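Local coordinates for uncharacterized conserved protein of COG5135 (Nostoc punctiforme, PDB 2I51) that binds flavin mononucleotide between its two subunits and is probably a redox enzyme related to pyridoxamine 5'-phosphate oxidase, at residues A[26-31]-A[40-45]; A[74-79]-A[87-92]. All coordinates share one frame; numbering follows the deposited sequence.

Contact 1 of 2, residues A[26-31]-A[40-45]; sequences YLQLAT and NRTLVF. With FMN (flavin mononucleotide), chain C.
R41 reaches back across L29 to T31, and this end of the strand pair is its most densely bonded part. The carbonyl oxygen of L29 accepts from two R41 donors that arrive from opposite faces of its plane: the backbone N, and NH1 at 3.0 Å. NH1 also gives T31 OG1 a bond of 2.9 Å lying in the guanidinium plane; Q68 OE1 bonds both that hydroxyl and R41 NH2. R41 gets there by bends at chi2 and chi3 (-72° and -69°), which turn NE and NH2 toward FMN O3P, NH2 at 2.8 Å. Cut back to alanine, this position would probably lose the charged grip on the phosphate and the NH1 bonds to L29 O and T31 OG1. Strands 26-32 and 38-44 form an antiparallel hairpin in the FMN-binding fold of the pyridoxamine 5'-phosphate oxidase family, and the second strand lines the cofactor: T42 O accepts from O2', and V44 N donates to O4 at 3.1 Å. On the same face as R41, L29 CD2 packs against L43 CD1 at 3.8 Å. Toward the other end the side chains meet more loosely, and Y26 and V44 are partly exposed. There Y26 CE1 merely touches V44 CG2, at 3.9 Å, while the flavin methyl C7M sits over one face of the Y26 ring, 3.4 Å from CD2.

Contact 2 of 2, residues A[74-79]-A[87-92]; sequences WAEICW and QFRMAG. With FMN (flavin mononucleotide), chain P; EDO (1,2-ethanediol), chain G; EDO (1,2-ethanediol), chain O.
Segments 74-79 and 87-92 run almost exactly antiparallel, their axes at 170°, with hydrogen-bonded pairs at A75-G92, I77-M90 and W79-F88. On the face carrying E76, C78, R89 and A91, E76, its chain extended, brings its carboxylate to the R89 guanidinium, which grips it side-on. NE and NH2 both bind the single oxygen OE2, with NH2 at 3.0 Å on its syn lone pair and NE coming from above the carboxylate plane. Although OE2 lies in the guanidinium plane, the two flat groups are turned 53° apart. OE2 also accepts from the backbone N of N40 of the second subunit, while OE1 takes a bond at 3.1 Å from O1 of an ethanediol, probably from the crystallisation liquor. Held in this way, R89 directs NH1 to FMN O3P, 3.1 Å away, and its bend at chi3 (62°) swings the guanidinium toward the phosphate. Strands 74-81 and 86-97 make a beta hairpin within the antiparallel sheet of this flavin-binding fold, and Q87 extends the cofactor site along it: NE2 donates to FMN O2' at 3.0 Å, and OE1 pairs with T42 of the second subunit. The reverse face is mainly apolar. In one of two conformers for each residue, I77 CG1 lies 3.6 Å from CB of M90, a selenomethionine, and helix 8-17 covers W79, F88 and M90 there. At the far end one of the two W74 conformers lays its six-membered ring over G92, whose CA stands 3.7 Å from the ring centroid in a CH-pi contact, while R37 of the second subunit makes a cation-pi contact with the indole.

How the contacts relate
Contact 1 is complete along the chain before the first residue of contact 2, and their centres are about 9 Å apart. The two hairpins are joined edge to edge, because strand 26-32 of contact 1 pairs antiparallel with strand 74-81 of contact 2. Q28 O lies 2.9 Å from C78 N, and A30 N equally far from E76 O. Their other strands, 38-44 and 86-97, each face a different FMN. Both cofactors bind between the subunits: the residues that contact 1 gives to one site are joined there by Q87 and R89 of the second subunit, and the reverse holds at the other. Each complete flavin pocket therefore needs the dimer.

Contact 1 of 2, residues A[26-31]-A[40-45]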
# COMPACT_ATOMS: atom_id res chain seq x y z
N TYR A 26 -10.10 4.28 2.02
CA TYR A 26 -8.83 4.53 1.36
C TYR A 26 -8.03 3.23 1.36
O TYR A 26 -7.97 2.51 2.37
CB TYR A 26 -8.02 5.59 2.07
CG TYR A 26 -8.66 6.93 2.22
CD1 TYR A 26 -9.75 7.31 1.49
CD2 TYR A 26 -8.15 7.82 3.15
CE1 TYR A 26 -10.34 8.57 1.70
CE2 TYR A 26 -8.71 9.04 3.35
CZ TYR A 26 -9.79 9.41 2.63
OH TYR A 26 -10.37 10.67 2.84
N LEU A 27 -7.43 2.89 0.23
CA LEU A 27 -6.70 1.64 0.12
C LEU A 27 -5.45 1.88 -0.73
O LEU A 27 -5.32 2.91 -1.42
CB LEU A 27 -7.58 0.52 -0.43
CG LEU A 27 -8.25 0.74 -1.79
CD1 LEU A 27 -7.20 0.62 -2.92
CD2 LEU A 27 -9.43 -0.30 -2.00
N GLN A 28 -4.51 0.95 -0.71
CA GLN A 28 -3.24 1.11 -1.40
C GLN A 28 -3.14 0.21 -2.60
O GLN A 28 -3.28 -1.04 -2.46
CB GLN A 28 -2.07 0.91 -0.43
CG GLN A 28 -1.94 2.01 0.61
CD GLN A 28 -3.02 2.06 1.64
OE1 GLN A 28 -3.46 1.01 2.14
NE2 GLN A 28 -3.52 3.28 1.94
N LEU A 29 -2.85 0.80 -3.76
CA LEU A 29 -2.77 0.02 -4.99
C LEU A 29 -1.32 -0.08 -5.41
O LEU A 29 -0.64 0.93 -5.71
CB LEU A 29 -3.52 0.73 -6.11
CG LEU A 29 -3.33 0.13 -7.53
CD1 LEU A 29 -4.27 -1.01 -7.62
CD2 LEU A 29 -3.54 1.19 -8.63
N ALA A 30 -0.83 -1.33 -5.50
CA ALA A 30 0.52 -1.59 -5.96
C ALA A 30 0.50 -2.03 -7.41
O ALA A 30 -0.26 -2.91 -7.80
CB ALA A 30 1.18 -2.72 -5.10
N THR A 31 1.40 -1.45 -8.20
CA THR A 31 1.62 -1.81 -9.57
C THR A 31 3.11 -2.07 -9.77
O THR A 31 3.91 -1.93 -8.82
CB THR A 31 1.20 -0.63 -10.51
OG1 THR A 31 1.87 0.59 -10.08
CG2 THR A 31 -0.29 -0.44 -10.57
N ASN A 40 3.44 2.06 -5.30
CA ASN A 40 2.38 1.88 -4.31
C ASN A 40 1.83 3.24 -3.91
O ASN A 40 2.59 4.10 -3.50
CB ASN A 40 2.98 1.18 -3.11
CG ASN A 40 1.96 0.48 -2.22
OD1 ASN A 40 0.78 0.37 -2.55
ND2 ASN A 40 2.46 -0.05 -1.05
N ARG A 41 0.51 3.42 -4.00
CA ARG A 41 -0.12 4.70 -3.60
C ARG A 41 -1.53 4.49 -3.16
O ARG A 41 -2.19 3.53 -3.55
CB ARG A 41 -0.06 5.72 -4.72
CG ARG A 41 -1.09 5.58 -5.78
CD ARG A 41 -0.88 4.40 -6.71
NE ARG A 41 0.28 4.51 -7.58
CZ ARG A 41 0.84 3.55 -8.30
NH1 ARG A 41 0.55 2.25 -8.12
NH2 ARG A 41 1.77 3.88 -9.16
N THR A 42 -2.02 5.45 -2.38
CA THR A 42 -3.37 5.41 -1.88
C THR A 42 -4.36 5.90 -2.94
O THR A 42 -4.07 6.90 -3.64
CB THR A 42 -3.51 6.26 -0.60
OG1 THR A 42 -2.57 5.78 0.38
CG2 THR A 42 -4.92 6.18 -0.01
N LEU A 43 -5.50 5.21 -3.02
CA LEU A 43 -6.63 5.66 -3.81
C LEU A 43 -7.87 5.59 -2.96
O LEU A 43 -7.92 4.88 -1.97
CB LEU A 43 -6.90 4.74 -5.00
CG LEU A 43 -5.71 4.39 -5.88
CD1 LEU A 43 -6.13 3.30 -6.92
CD2 LEU A 43 -5.25 5.64 -6.48
N VAL A 44 -8.93 6.30 -3.34
CA VAL A 44 -10.26 6.15 -2.74
C VAL A 44 -11.07 5.08 -3.43
O VAL A 44 -11.23 5.12 -4.66
CB VAL A 44 -11.04 7.49 -2.88
CG1 VAL A 44 -12.48 7.37 -2.27
CG2 VAL A 44 -10.26 8.65 -2.21
N PHE A 45 -11.58 4.11 -2.68
CA PHE A 45 -12.52 3.13 -3.20
C PHE A 45 -13.85 3.84 -3.49
O PHE A 45 -14.42 4.49 -2.63
CB PHE A 45 -12.74 2.08 -2.12
CG PHE A 45 -13.87 1.13 -2.39
CD1 PHE A 45 -13.77 0.20 -3.42
CD2 PHE A 45 -15.00 1.15 -1.62
CE1 PHE A 45 -14.82 -0.68 -3.64
CE2 PHE A 45 -16.02 0.26 -1.82
CZ PHE A 45 -15.92 -0.66 -2.81
N1 FMN C . -4.87 9.40 -6.72
C2 FMN C . -5.68 8.95 -7.69
O2 FMN C . -5.30 8.83 -8.86
N3 FMN C . -6.97 8.56 -7.38
C4 FMN C . -7.47 8.64 -6.11
O4 FMN C . -8.62 8.14 -5.80
C4A FMN C . -6.64 9.10 -5.10
N5 FMN C . -7.11 9.22 -3.80
C5A FMN C . -6.16 9.50 -2.78
C6 FMN C . -6.57 9.51 -1.47
C7 FMN C . -5.69 9.81 -0.41
C7M FMN C . -6.11 9.56 1.01
C8 FMN C . -4.39 10.15 -0.75
C8M FMN C . -3.33 10.23 0.35
C9 FMN C . -3.97 10.16 -2.09
C9A FMN C . -4.86 9.88 -3.11
N10 FMN C . -4.48 9.91 -4.43
C10 FMN C . -5.32 9.47 -5.41
C1' FMN C . -3.12 10.45 -4.85
C2' FMN C . -2.19 9.25 -5.07
O2' FMN C . -1.88 8.60 -3.82
C3' FMN C . -0.90 9.61 -5.84
O3' FMN C . -0.29 10.69 -5.16
C4' FMN C . -1.31 10.06 -7.26
O4' FMN C . -2.34 9.27 -7.86
C5' FMN C . -0.07 9.92 -8.15
O5' FMN C . 0.35 8.56 -8.14
P FMN C . 1.18 7.98 -9.34
O1P FMN C . 0.36 7.88 -10.58
O2P FMN C . 2.36 8.99 -9.55
O3P FMN C . 1.78 6.69 -8.89

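Contact 2 of 2, residues A[74-79]-A[87-92]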
# COMPACT_ATOMS: atom_id res chain seq x y z
N TRP A 74 -1.67 -5.94 -14.22
CA TRP A 74 -1.95 -6.69 -12.99
C TRP A 74 -1.56 -5.87 -11.75
O TRP A 74 -0.43 -5.36 -11.71
CB TRP A 74 -1.19 -7.95 -13.04
CG TRP A 74 -1.55 -8.80 -11.90
CD1 TRP A 74 -1.08 -8.70 -10.63
CD2 TRP A 74 -2.44 -9.90 -11.92
NE1 TRP A 74 -1.63 -9.66 -9.85
CE2 TRP A 74 -2.44 -10.45 -10.63
CE3 TRP A 74 -3.24 -10.49 -12.91
CZ2 TRP A 74 -3.22 -11.56 -10.28
CZ3 TRP A 74 -4.00 -11.61 -12.56
CH2 TRP A 74 -3.97 -12.13 -11.28
N ALA A 75 -2.47 -5.74 -10.78
CA ALA A 75 -2.20 -4.94 -9.56
C ALA A 75 -2.58 -5.74 -8.32
O ALA A 75 -3.32 -6.72 -8.42
CB ALA A 75 -2.93 -3.63 -9.60
N GLU A 76 -2.09 -5.29 -7.16
CA GLU A 76 -2.54 -5.86 -5.92
C GLU A 76 -2.87 -4.73 -4.96
O GLU A 76 -2.03 -3.83 -4.72
CB GLU A 76 -1.47 -6.74 -5.28
CG GLU A 76 -2.01 -7.47 -4.04
CD GLU A 76 -1.14 -8.65 -3.64
OE1 GLU A 76 -0.99 -9.62 -4.45
OE2 GLU A 76 -0.57 -8.66 -2.53
N ILE A 77 -4.11 -4.72 -4.49
CA ILE A 77 -4.46 -3.74 -3.49
C ILE A 77 -4.28 -4.35 -2.10
O ILE A 77 -4.38 -5.57 -1.89
CB ILE A 77 -5.85 -3.16 -3.69
CG1 ILE A 77 -6.89 -4.29 -3.64
CG2 ILE A 77 -5.90 -2.29 -4.97
CD1 ILE A 77 -8.34 -3.78 -3.52
N CYS A 78 -3.94 -3.49 -1.14
CA CYS A 78 -3.95 -3.83 0.26
C CYS A 78 -4.85 -2.83 0.90
O CYS A 78 -4.70 -1.62 0.73
CB CYS A 78 -2.57 -3.78 0.84
SG CYS A 78 -2.53 -4.31 2.56
N TRP A 79 -5.82 -3.34 1.65
CA TRP A 79 -6.90 -2.53 2.24
C TRP A 79 -7.03 -2.89 3.71
O TRP A 79 -7.39 -4.02 4.05
CB TRP A 79 -8.16 -2.82 1.51
CG TRP A 79 -9.33 -1.88 1.75
CD1 TRP A 79 -9.40 -0.78 2.57
CD2 TRP A 79 -10.56 -1.93 1.02
NE1 TRP A 79 -10.63 -0.14 2.37
CE2 TRP A 79 -11.33 -0.81 1.42
CE3 TRP A 79 -11.05 -2.75 0.01
CZ2 TRP A 79 -12.60 -0.54 0.86
CZ3 TRP A 79 -12.31 -2.54 -0.48
CH2 TRP A 79 -13.05 -1.43 -0.07
N GLN A 87 -7.56 -6.98 7.18
CA GLN A 87 -6.90 -6.60 5.98
C GLN A 87 -7.42 -7.46 4.84
O GLN A 87 -7.61 -8.67 5.02
CB GLN A 87 -5.41 -6.84 6.13
CG GLN A 87 -4.55 -6.68 4.86
CD GLN A 87 -3.09 -6.91 5.14
OE1 GLN A 87 -2.34 -5.93 5.25
NE2 GLN A 87 -2.69 -8.15 5.25
N PHE A 88 -7.68 -6.84 3.69
CA PHE A 88 -7.94 -7.54 2.44
C PHE A 88 -6.83 -7.22 1.45
O PHE A 88 -6.54 -6.04 1.17
CB PHE A 88 -9.28 -7.17 1.83
CG PHE A 88 -10.46 -7.49 2.65
CD1 PHE A 88 -10.81 -6.73 3.74
CD2 PHE A 88 -11.24 -8.61 2.32
CE1 PHE A 88 -11.96 -7.04 4.51
CE2 PHE A 88 -12.39 -8.90 3.08
CZ PHE A 88 -12.75 -8.10 4.16
N ARG A 89 -6.24 -8.24 0.90
CA ARG A 89 -5.30 -8.11 -0.21
C ARG A 89 -6.01 -8.68 -1.42
O ARG A 89 -6.58 -9.76 -1.31
CB ARG A 89 -3.99 -8.85 0.06
CG ARG A 89 -3.22 -8.25 1.18
CD ARG A 89 -2.08 -9.16 1.63
NE ARG A 89 -1.12 -9.37 0.53
CZ ARG A 89 -0.02 -10.13 0.61
NH1 ARG A 89 0.15 -10.82 1.67
NH2 ARG A 89 0.82 -10.22 -0.43
N MSE A 90 -6.07 -7.95 -2.51
CA MSE A 90 -6.81 -8.39 -3.67
C MSE A 90 -5.98 -8.15 -4.91
O MSE A 90 -5.56 -7.04 -5.18
CB MSE A 90 -8.15 -7.68 -3.82
CG MSE A 90 -9.07 -7.84 -2.65
SE MSE A 90 -10.76 -7.11 -3.20
CE MSE A 90 -11.68 -7.07 -1.49
N ALA A 91 -5.77 -9.22 -5.66
CA ALA A 91 -4.91 -9.18 -6.83
C ALA A 91 -5.71 -9.52 -8.06
O ALA A 91 -6.53 -10.41 -8.01
CB ALA A 91 -3.81 -10.16 -6.69
N GLY A 92 -5.47 -8.81 -9.15
CA GLY A 92 -6.13 -9.12 -10.40
C GLY A 92 -5.85 -8.07 -11.45
O GLY A 92 -4.96 -7.24 -11.30
N1 FMN P . 3.45 -9.09 8.67
C2 FMN P . 4.81 -9.00 8.92
O2 FMN P . 5.61 -9.79 8.40
N3 FMN P . 5.29 -8.01 9.72
C4 FMN P . 4.51 -7.08 10.37
O4 FMN P . 4.99 -6.12 10.98
C4A FMN P . 3.14 -7.16 10.13
N5 FMN P . 2.29 -6.26 10.77
C5A FMN P . 0.96 -6.25 10.36
C6 FMN P . 0.10 -5.27 10.87
C7 FMN P . -1.25 -5.24 10.52
C7M FMN P . -2.12 -4.08 10.98
C8 FMN P . -1.75 -6.19 9.65
C8M FMN P . -3.16 -6.04 9.06
C9 FMN P . -0.92 -7.18 9.17
C9A FMN P . 0.45 -7.23 9.51
N10 FMN P . 1.29 -8.25 9.04
C10 FMN P . 2.66 -8.17 9.28
C1' FMN P . 0.80 -9.40 8.21
C2' FMN P . 1.03 -9.08 6.75
O2' FMN P . 0.14 -8.03 6.29
C3' FMN P . 0.90 -10.33 5.87
O3' FMN P . -0.37 -10.96 6.10
C4' FMN P . 2.00 -11.31 6.26
O4' FMN P . 3.26 -10.70 6.51
C5' FMN P . 2.17 -12.25 5.09
O5' FMN P . 2.59 -11.55 3.95
P FMN P . 3.33 -12.23 2.72
O1P FMN P . 4.74 -12.56 3.14
O2P FMN P . 2.52 -13.51 2.50
O3P FMN P . 3.26 -11.29 1.58
C1 EDO G . -3.25 -12.87 -2.28
O1 EDO G . -2.41 -11.90 -1.63
C2 EDO G . -4.39 -11.99 -2.73
O2 EDO G . -3.82 -10.83 -3.32
C1 EDO O . -0.07 -13.64 -4.54
O1 EDO O . -0.83 -12.60 -5.17
C2 EDO O . 0.95 -12.93 -3.68
O2 EDO O . 0.60 -11.53 -3.80